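PKD domain (Vibrio anguillarum, PDB 6AEM) binds calcium specifically as a polycystic-kidney-disease domain of the protease Epp, for which it probably serves as an accessory module. Local coordinates at residues A10-K15 against N76-T81; W54-A59 against R80-E85. All blocks are in the same frame, centred on the assembly; numbering follows the deposited sequence.

Contact 1 of 2, residues A10-K15 against N76-T81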
ATOM      1  N   ALA A  10      -6.996   3.163   5.571  1.00 11.52           N
ATOM      2  CA  ALA A  10      -5.908   2.604   4.774  1.00 11.96           C
ATOM      3  C   ALA A  10      -5.261   1.466   5.550  1.00 12.77           C
ATOM      4  O   ALA A  10      -4.838   1.646   6.695  1.00 12.92           O
ATOM      5  CB  ALA A  10      -4.843   3.643   4.449  1.00 12.44           C
ATOM      6  N   ASN A  11      -5.240   0.279   4.959  1.00 13.92           N
ATOM      7  CA  ASN A  11      -4.555  -0.837   5.590  0.57 13.94           C
ATOM      8  C   ASN A  11      -4.240  -1.899   4.558  1.00 13.88           C
ATOM      9  O   ASN A  11      -4.901  -2.001   3.530  1.00 14.66           O
ATOM     10  CB  ASN A  11      -5.387  -1.451   6.703  0.57 15.95           C
ATOM     11  CG  ASN A  11      -4.590  -2.414   7.528  0.57 18.47           C
ATOM     12  OD1 ASN A  11      -3.354  -2.334   7.600  0.57 20.65           O
ATOM     13  ND2 ASN A  11      -5.279  -3.336   8.165  0.57 19.27           N
ATOM     14  N   PHE A  12      -3.216  -2.696   4.866  1.00 12.63           N
ATOM     15  CA  PHE A  12      -2.737  -3.715   3.949  1.00 12.84           C
ATOM     16  C   PHE A  12      -1.859  -4.690   4.713  1.00 13.27           C
ATOM     17  O   PHE A  12      -1.437  -4.428   5.840  1.00 14.01           O
ATOM     18  CB  PHE A  12      -2.008  -3.082   2.742  1.00 13.25           C
ATOM     19  CG  PHE A  12      -0.734  -2.342   3.109  1.00 13.21           C
ATOM     20  CD1 PHE A  12       0.490  -2.999   3.091  1.00 13.36           C
ATOM     21  CD2 PHE A  12      -0.759  -0.995   3.441  1.00 13.28           C
ATOM     22  CE1 PHE A  12       1.668  -2.326   3.439  1.00 14.33           C
ATOM     23  CE2 PHE A  12       0.398  -0.326   3.761  1.00 13.67           C
ATOM     24  CZ  PHE A  12       1.608  -0.995   3.758  1.00 13.93           C
ATOM     25  N   GLU A  13      -1.565  -5.796   4.050  1.00 14.11           N
ATOM     26  CA  GLU A  13      -0.589  -6.769   4.486  1.00 15.37           C
ATOM     27  C   GLU A  13       0.236  -7.137   3.274  1.00 16.54           C
ATOM     28  O   GLU A  13      -0.288  -7.209   2.162  1.00 18.63           O
ATOM     29  CB  GLU A  13      -1.314  -7.994   4.998  1.00 16.54           C
ATOM     30  CG  GLU A  13      -0.441  -9.162   5.410  1.00 17.59           C
ATOM     31  CD  GLU A  13      -1.248 -10.321   6.011  1.00 18.86           C
ATOM     32  OE1 GLU A  13      -2.402 -10.109   6.418  1.00 20.34           O
ATOM     33  OE2 GLU A  13      -0.745 -11.493   6.118  1.00 20.72           O
ATOM     34  N   LEU A  14       1.517  -7.411   3.499  1.00 17.21           N
ATOM     35  CA  LEU A  14       2.419  -7.805   2.426  1.00 18.13           C
ATOM     36  C   LEU A  14       2.745  -9.287   2.491  1.00 19.24           C
ATOM     37  O   LEU A  14       2.914  -9.855   3.571  1.00 20.38           O
ATOM     38  CB  LEU A  14       3.721  -7.007   2.489  1.00 17.90           C
ATOM     39  CG  LEU A  14       3.498  -5.497   2.435  1.00 18.33           C
ATOM     40  CD1 LEU A  14       4.823  -4.775   2.605  1.00 19.03           C
ATOM     41  CD2 LEU A  14       2.846  -5.118   1.129  1.00 18.90           C
ATOM     42  N   LYS A  15       2.864  -9.875   1.317  1.00 19.99           N
ATOM     43  CA  LYS A  15       3.307 -11.247   1.148  1.00 21.83           C
ATOM     44  C   LYS A  15       4.651 -11.200   0.440  1.00 21.44           C
ATOM     45  O   LYS A  15       4.741 -10.711  -0.696  1.00 21.74           O
ATOM     46  CB  LYS A  15       2.269 -12.018   0.328  1.00 24.91           C
ATOM     47  CG  LYS A  15       2.670 -13.414  -0.130  1.00 29.00           C
ATOM     48  CD  LYS A  15       1.439 -14.074  -0.716  1.00 32.96           C
ATOM     49  CE  LYS A  15       1.670 -15.397  -1.406  1.00 35.79           C
ATOM     50  NZ  LYS A  15       0.357 -15.817  -1.988  1.00 37.61           N
ATOM     51  N   ASN A  76      -6.251   9.054   3.843  1.00  9.43           N
ATOM     52  CA  ASN A  76      -5.500   8.555   4.982  1.00  9.61           C
ATOM     53  C   ASN A  76      -4.340   7.750   4.415  1.00  9.30           C
ATOM     54  O   ASN A  76      -4.458   7.156   3.334  1.00  9.58           O
ATOM     55  CB  ASN A  76      -6.317   7.701   5.964  1.00 11.65           C
ATOM     56  CG  ASN A  76      -6.784   8.484   7.215  1.00 13.57           C
ATOM     57  OD1 ASN A  76      -6.072   9.332   7.797  1.00 13.87           O
ATOM     58  ND2 ASN A  76      -7.997   8.157   7.662  1.00 14.73           N
ATOM     59  N   THR A  77      -3.260   7.715   5.178  1.00  8.78           N
ATOM     60  CA  THR A  77      -2.035   7.028   4.781  1.00  8.73           C
ATOM     61  C   THR A  77      -1.642   6.063   5.886  1.00  8.40           C
ATOM     62  O   THR A  77      -1.573   6.442   7.052  1.00  8.99           O
ATOM     63  CB  THR A  77      -0.868   8.014   4.535  1.00  9.67           C
ATOM     64  OG1 THR A  77      -1.240   8.947   3.528  1.00 10.56           O
ATOM     65  CG2 THR A  77       0.441   7.298   4.149  1.00 10.60           C
ATOM     66  N   THR A  78      -1.294   4.848   5.493  1.00  8.50           N
ATOM     67  CA  THR A  78      -0.728   3.844   6.396  1.00  8.72           C
ATOM     68  C   THR A  78       0.563   3.333   5.794  1.00  8.58           C
ATOM     69  O   THR A  78       0.630   3.103   4.593  1.00  9.42           O
ATOM     70  CB  THR A  78      -1.713   2.724   6.711  1.00 10.04           C
ATOM     71  OG1 THR A  78      -2.812   3.288   7.430  1.00 11.20           O
ATOM     72  CG2 THR A  78      -1.050   1.622   7.534  1.00 11.30           C
ATOM     73  N   THR A  79       1.589   3.182   6.630  1.00  8.86           N
ATOM     74  CA  THR A  79       2.871   2.664   6.153  1.00  8.97           C
ATOM     75  C   THR A  79       3.295   1.475   7.005  1.00  8.85           C
ATOM     76  O   THR A  79       2.939   1.377   8.168  1.00  9.41           O
ATOM     77  CB  THR A  79       4.007   3.711   6.120  1.00  9.72           C
ATOM     78  OG1 THR A  79       4.527   3.928   7.439  1.00 10.92           O
ATOM     79  CG2 THR A  79       3.533   5.047   5.539  1.00  9.95           C
ATOM     80  N   ARG A  80       4.121   0.591   6.438  1.00  9.27           N
ATOM     81  CA  ARG A  80       4.664  -0.557   7.163  1.00 10.05           C
ATOM     82  C   ARG A  80       6.080  -0.815   6.662  1.00  9.05           C
ATOM     83  O   ARG A  80       6.319  -0.800   5.455  1.00  9.67           O
ATOM     84  CB  ARG A  80       3.862  -1.840   6.951  1.00 12.20           C
ATOM     85  CG  ARG A  80       2.403  -1.771   7.311  1.00 14.60           C
ATOM     86  CD  ARG A  80       1.784  -3.174   7.048  1.00 15.72           C
ATOM     87  NE  ARG A  80       0.442  -3.253   7.608  1.00 17.50           N
ATOM     88  CZ  ARG A  80       0.177  -3.348   8.897  1.00 19.20           C
ATOM     89  NH1 ARG A  80       1.150  -3.501   9.781  1.00 22.94           N
ATOM     90  NH2 ARG A  80      -1.096  -3.364   9.274  1.00 20.31           N
ATOM     91  N   THR A  81       7.006  -1.100   7.593  1.00  9.29           N
ATOM     92  CA  THR A  81       8.307  -1.612   7.161  1.00  9.76           C
ATOM     93  C   THR A  81       8.188  -3.091   6.759  1.00 10.38           C
ATOM     94  O   THR A  81       7.342  -3.846   7.270  1.00 10.31           O
ATOM     95  CB  THR A  81       9.390  -1.425   8.237  1.00 10.03           C
ATOM     96  OG1 THR A  81       8.975  -2.044   9.469  1.00 10.45           O
ATOM     97  CG2 THR A  81       9.689   0.063   8.443  1.00 10.60           C
TER

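Contact 2 of 2, residues W54-A59 against R80-E85. With ZN (zinc ion), chain F.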
ATOM      1  N   TRP A  54       5.083  -6.480  -6.961  1.00 21.33           N
ATOM      2  CA  TRP A  54       6.315  -5.835  -7.381  1.00 21.08           C
ATOM      3  C   TRP A  54       7.489  -6.666  -6.898  1.00 21.35           C
ATOM      4  O   TRP A  54       7.332  -7.619  -6.137  1.00 20.91           O
ATOM      5  CB  TRP A  54       6.400  -4.368  -6.904  1.00 21.02           C
ATOM      6  CG  TRP A  54       6.526  -4.135  -5.392  1.00 21.87           C
ATOM      7  CD1 TRP A  54       7.667  -3.826  -4.679  1.00 23.26           C
ATOM      8  CD2 TRP A  54       5.460  -4.147  -4.428  1.00 23.54           C
ATOM      9  NE1 TRP A  54       7.368  -3.685  -3.361  1.00 24.22           N
ATOM     10  CE2 TRP A  54       6.027  -3.865  -3.170  1.00 24.54           C
ATOM     11  CE3 TRP A  54       4.088  -4.381  -4.508  1.00 24.29           C
ATOM     12  CZ2 TRP A  54       5.270  -3.825  -1.994  1.00 24.35           C
ATOM     13  CZ3 TRP A  54       3.332  -4.322  -3.344  1.00 24.66           C
ATOM     14  CH2 TRP A  54       3.927  -4.044  -2.107  1.00 24.49           C
ATOM     15  N   SER A  55       8.675  -6.270  -7.324  1.00 22.06           N
ATOM     16  CA  SER A  55       9.893  -6.922  -6.879  0.51 22.24           C
ATOM     17  C   SER A  55      10.951  -5.867  -6.620  1.00 20.68           C
ATOM     18  O   SER A  55      11.076  -4.909  -7.382  1.00 21.95           O
ATOM     19  CB  SER A  55      10.428  -7.870  -7.948  0.51 24.78           C
ATOM     20  OG  SER A  55      10.893  -7.131  -9.061  0.51 26.01           O
ATOM     21  N   TYR A  56      11.705  -6.061  -5.544  1.00 19.29           N
ATOM     22  CA  TYR A  56      12.886  -5.263  -5.265  1.00 17.98           C
ATOM     23  C   TYR A  56      14.060  -5.854  -6.037  1.00 20.41           C
ATOM     24  O   TYR A  56      14.110  -7.065  -6.301  1.00 21.34           O
ATOM     25  CB  TYR A  56      13.196  -5.246  -3.757  1.00 16.32           C
ATOM     26  CG  TYR A  56      12.122  -4.530  -2.964  1.00 14.72           C
ATOM     27  CD1 TYR A  56      12.040  -3.138  -2.961  1.00 14.79           C
ATOM     28  CD2 TYR A  56      11.142  -5.239  -2.263  1.00 15.20           C
ATOM     29  CE1 TYR A  56      11.030  -2.485  -2.254  1.00 13.67           C
ATOM     30  CE2 TYR A  56      10.130  -4.587  -1.547  1.00 13.62           C
ATOM     31  CZ  TYR A  56      10.088  -3.201  -1.534  1.00 12.35           C
ATOM     32  OH  TYR A  56       9.055  -2.603  -0.842  1.00 12.63           O
ATOM     33  N   THR A  57      14.991  -4.988  -6.442  1.00 22.54           N
ATOM     34  CA  THR A  57      16.199  -5.446  -7.128  1.00 24.98           C
ATOM     35  C   THR A  57      17.332  -5.791  -6.172  1.00 24.33           C
ATOM     36  O   THR A  57      18.335  -6.376  -6.607  1.00 26.35           O
ATOM     37  CB  THR A  57      16.689  -4.392  -8.131  1.00 28.72           C
ATOM     38  OG1 THR A  57      17.135  -3.227  -7.427  1.00 31.55           O
ATOM     39  CG2 THR A  57      15.593  -4.017  -9.108  1.00 29.96           C
ATOM     40  N   ARG A  58      17.218  -5.421  -4.904  1.00 23.03           N
ATOM     41  CA  ARG A  58      18.198  -5.777  -3.893  1.00 24.10           C
ATOM     42  C   ARG A  58      17.529  -5.992  -2.543  1.00 22.15           C
ATOM     43  O   ARG A  58      16.463  -5.440  -2.252  1.00 21.13           O
ATOM     44  CB  ARG A  58      19.299  -4.737  -3.809  1.00 28.73           C
ATOM     45  CG  ARG A  58      18.776  -3.350  -3.502  1.00 34.43           C
ATOM     46  CD  ARG A  58      19.248  -2.397  -4.599  1.00 40.43           C
ATOM     47  NE  ARG A  58      20.415  -1.656  -4.151  1.00 45.04           N
ATOM     48  CZ  ARG A  58      21.205  -0.936  -4.938  1.00 47.23           C
ATOM     49  NH1 ARG A  58      22.236  -0.306  -4.405  1.00 47.82           N
ATOM     50  NH2 ARG A  58      21.023  -0.918  -6.252  1.00 48.03           N
ATOM     51  N   ALA A  59      18.169  -6.829  -1.726  1.00 21.65           N
ATOM     52  CA  ALA A  59      17.692  -7.091  -0.379  1.00 21.69           C
ATOM     53  C   ALA A  59      17.693  -5.806   0.441  1.00 21.32           C
ATOM     54  O   ALA A  59      18.431  -4.865   0.151  1.00 22.60           O
ATOM     55  CB  ALA A  59      18.566  -8.152   0.296  1.00 21.95           C
ATOM     56  N   ARG A  80       4.121   0.591   6.438  1.00  9.27           N
ATOM     57  CA  ARG A  80       4.664  -0.557   7.163  1.00 10.05           C
ATOM     58  C   ARG A  80       6.080  -0.815   6.662  1.00  9.05           C
ATOM     59  O   ARG A  80       6.319  -0.800   5.455  1.00  9.67           O
ATOM     60  CB  ARG A  80       3.862  -1.840   6.951  1.00 12.20           C
ATOM     61  CG  ARG A  80       2.403  -1.771   7.311  1.00 14.60           C
ATOM     62  CD  ARG A  80       1.784  -3.174   7.048  1.00 15.72           C
ATOM     63  NE  ARG A  80       0.442  -3.253   7.608  1.00 17.50           N
ATOM     64  CZ  ARG A  80       0.177  -3.348   8.897  1.00 19.20           C
ATOM     65  NH1 ARG A  80       1.150  -3.501   9.781  1.00 22.94           N
ATOM     66  NH2 ARG A  80      -1.096  -3.364   9.274  1.00 20.31           N
ATOM     67  N   THR A  81       7.006  -1.100   7.593  1.00  9.29           N
ATOM     68  CA  THR A  81       8.307  -1.612   7.161  1.00  9.76           C
ATOM     69  C   THR A  81       8.188  -3.091   6.759  1.00 10.38           C
ATOM     70  O   THR A  81       7.342  -3.846   7.270  1.00 10.31           O
ATOM     71  CB  THR A  81       9.390  -1.425   8.237  1.00 10.03           C
ATOM     72  OG1 THR A  81       8.975  -2.044   9.469  1.00 10.45           O
ATOM     73  CG2 THR A  81       9.689   0.063   8.443  1.00 10.60           C
ATOM     74  N   THR A  82       9.042  -3.501   5.823  1.00 10.30           N
ATOM     75  CA  THR A  82       9.166  -4.884   5.403  1.00 12.28           C
ATOM     76  C   THR A  82      10.640  -5.168   5.177  1.00 13.74           C
ATOM     77  O   THR A  82      11.448  -4.269   4.939  1.00 14.27           O
ATOM     78  CB  THR A  82       8.324  -5.147   4.134  1.00 14.52           C
ATOM     79  OG1 THR A  82       8.241  -6.555   3.899  1.00 16.21           O
ATOM     80  CG2 THR A  82       8.888  -4.441   2.916  1.00 15.42           C
ATOM     81  N   GLN A  83      10.978  -6.433   5.259  1.00 16.02           N
ATOM     82  CA  GLN A  83      12.337  -6.886   5.007  1.00 18.51           C
ATOM     83  C   GLN A  83      12.287  -7.942   3.921  1.00 18.02           C
ATOM     84  O   GLN A  83      11.471  -8.869   3.986  1.00 19.40           O
ATOM     85  CB  GLN A  83      12.980  -7.465   6.270  1.00 23.53           C
ATOM     86  CG  GLN A  83      13.200  -6.448   7.392  1.00 29.48           C
ATOM     87  CD  GLN A  83      11.944  -6.109   8.183  1.00 35.54           C
ATOM     88  OE1 GLN A  83      11.107  -6.981   8.457  1.00 38.68           O
ATOM     89  NE2 GLN A  83      11.798  -4.825   8.540  1.00 36.11           N
ATOM     90  N   VAL A  84      13.153  -7.810   2.926  1.00 16.88           N
ATOM     91  CA  VAL A  84      13.269  -8.813   1.879  1.00 17.82           C
ATOM     92  C   VAL A  84      14.714  -9.262   1.810  1.00 19.01           C
ATOM     93  O   VAL A  84      15.638  -8.472   2.030  1.00 19.58           O
ATOM     94  CB  VAL A  84      12.754  -8.349   0.499  1.00 19.41           C
ATOM     95  CG1 VAL A  84      11.257  -8.097   0.569  1.00 21.38           C
ATOM     96  CG2 VAL A  84      13.488  -7.124   0.007  1.00 20.22           C
ATOM     97  N   GLU A  85      14.895 -10.539   1.537  1.00 19.95           N
ATOM     98  CA  GLU A  85      16.204 -11.150   1.462  1.00 22.25           C
ATOM     99  C   GLU A  85      16.305 -11.892   0.143  1.00 21.68           C
ATOM    100  O   GLU A  85      15.312 -12.398  -0.372  1.00 21.98           O
ATOM    101  CB  GLU A  85      16.384 -12.191   2.578  1.00 25.93           C
ATOM    102  CG  GLU A  85      16.171 -11.661   3.983  1.00 30.21           C
ATOM    103  CD  GLU A  85      15.838 -12.765   4.962  1.00 33.69           C
ATOM    104  OE1 GLU A  85      16.336 -13.897   4.791  1.00 35.37           O
ATOM    105  OE2 GLU A  85      15.039 -12.516   5.879  1.00 35.70           O
TER
HETATM  106 ZN    ZN F 104      15.468 -14.574   6.747  1.00 71.96          ZN
HETATM  107  O   HOH W   1      16.728 -15.875   5.462  1.00 33.00           O
HETATM  108  O   HOH W   2      14.596 -16.403   5.139  1.00 39.57           O
HETATM  109  O   HOH W   3      14.677 -13.122   8.508  1.00 38.94           O

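Contact 1 of 2, residues A10-K15 against N76-T81
The hydroxyl of T78 gives its hydrogen to the backbone carbonyl of A10, with T78 OG1 2.7 Å from A10 O. It reaches that oxygen from well above the carbonyl plane, 46° out of it. The T78 side chain thereby ties strand 76-81 to the loop just ahead of strand 12-15. Beside the bond, the methyl of A10 points at strand 76-81, its CB 3.7 Å from N76 O.

R80 makes the second bridge, arching over F12 with its chain extended from CG to NE; here strand 76-81 of the four-stranded sheet meets strand 12-15 of the three-stranded one. R80 NE donates to F12 O at 2.8 Å, and the oxygen lies tilted from the guanidinium plane. On the neighbouring nitrogen, R80 NH2 meets N11 OD1 at 3.0 Å, the N-H...O angle being 153°. That donor lies in the amide's carbonyl plane on a lone pair, but the bond is less certain because N11 was modelled in two conformers.

A chi1 of 65° turns the F12 ring toward strand 76-81, where the R80 methylenes lie over its face. R80 CD makes a CH-pi contact there, 4.1 Å from the centroid of the F12 ring. The charged end lies farther out and can add at most a weak cation-pi attraction. At the ring edge, near its plane, F12 CE2 comes 3.5 Å from T78 O, and W39 of strand 34-40 meets F12 edge-to-face. R80 therefore works in two ways: its methylenes cover a buried aromatic ring, while its guanidinium is tied to F12 and N11. Side-chain donors from strand 76-81 satisfy carbonyl oxygens of A10 and F12 and help tie the two sheets together; where both guanidinium bonds form, they should restrict its rotation.

Contact 2 of 2, residues W54-A59 against R80-E85
A59 and E85 bring their backbones to a CA-CA distance of 4.7 Å, where the link leaving strand 53-55 passes the end of strand 80-84. The methyl of A59 lies against this end, A59 CB 3.4 Å from V84 O, and V84 is backbone-bonded to G60, the residue after A59. Deeper in, V84 and Y56 both point across the gap, their side chains crossing at about a right angle. V84 CG2 approaches the ring obliquely and comes 3.8 Å from Y56 CD2; the other branch, CG1, also lies close to CD2.

Farther along the ring, the Y56 hydroxyl meets the methyl of T82, Y56 OH to T82 CG2 being 4.2 Å. The methyl is offered there because T82 OG1 is anti to the backbone N (chi1 -168°), leaving CG2 between the N and the carbonyl carbon. Y56 OH is hydrogen-bonded to F41 O and also receives a weak bond from W54 NE1, 3.2 Å long. The indole presents its edge to Y56, with W54 CD1 4.0 Å above the plane of the Y56 ring and offset toward its rim. The hydroxyl of this buried residue thus has two polar partners, and the ring lies among W54, Y62 and the V84 methyls.

E85 has its CB turned away from 54-59, and its extended chain carries the carboxylate to a zinc ion. Both oxygens bind it, E85 OE1 at 2.2 Å and E85 OE2 at 2.3 Å from the zinc, and three waters also bind the metal. The packing of Y56 against V84 and T82, with V21 and T16 of the three-stranded sheet alongside, is that of the end of the hydrophobic core in the beta sandwich of a PKD domain.

The two contacts have centres about 14 Å apart and follow one another along strand 75-84, sharing R80 and T81. In the chain, residues 10-15 come first, 54-59 next, and both contacts finish on the same final strand, an outermost strand of the four-stranded sheet. Contact 1 lies near the centre of the chain, contact 2 toward the end where the zinc of E85 sits. They touch through L14, whose CD2 lies 3.6 Å from W54 CH2 and whose CD1 packs on T82. Strand 75-84 thus meets strand 12-17 and the loop before it in contact 1, and the link that follows strand 53-55 in contact 2.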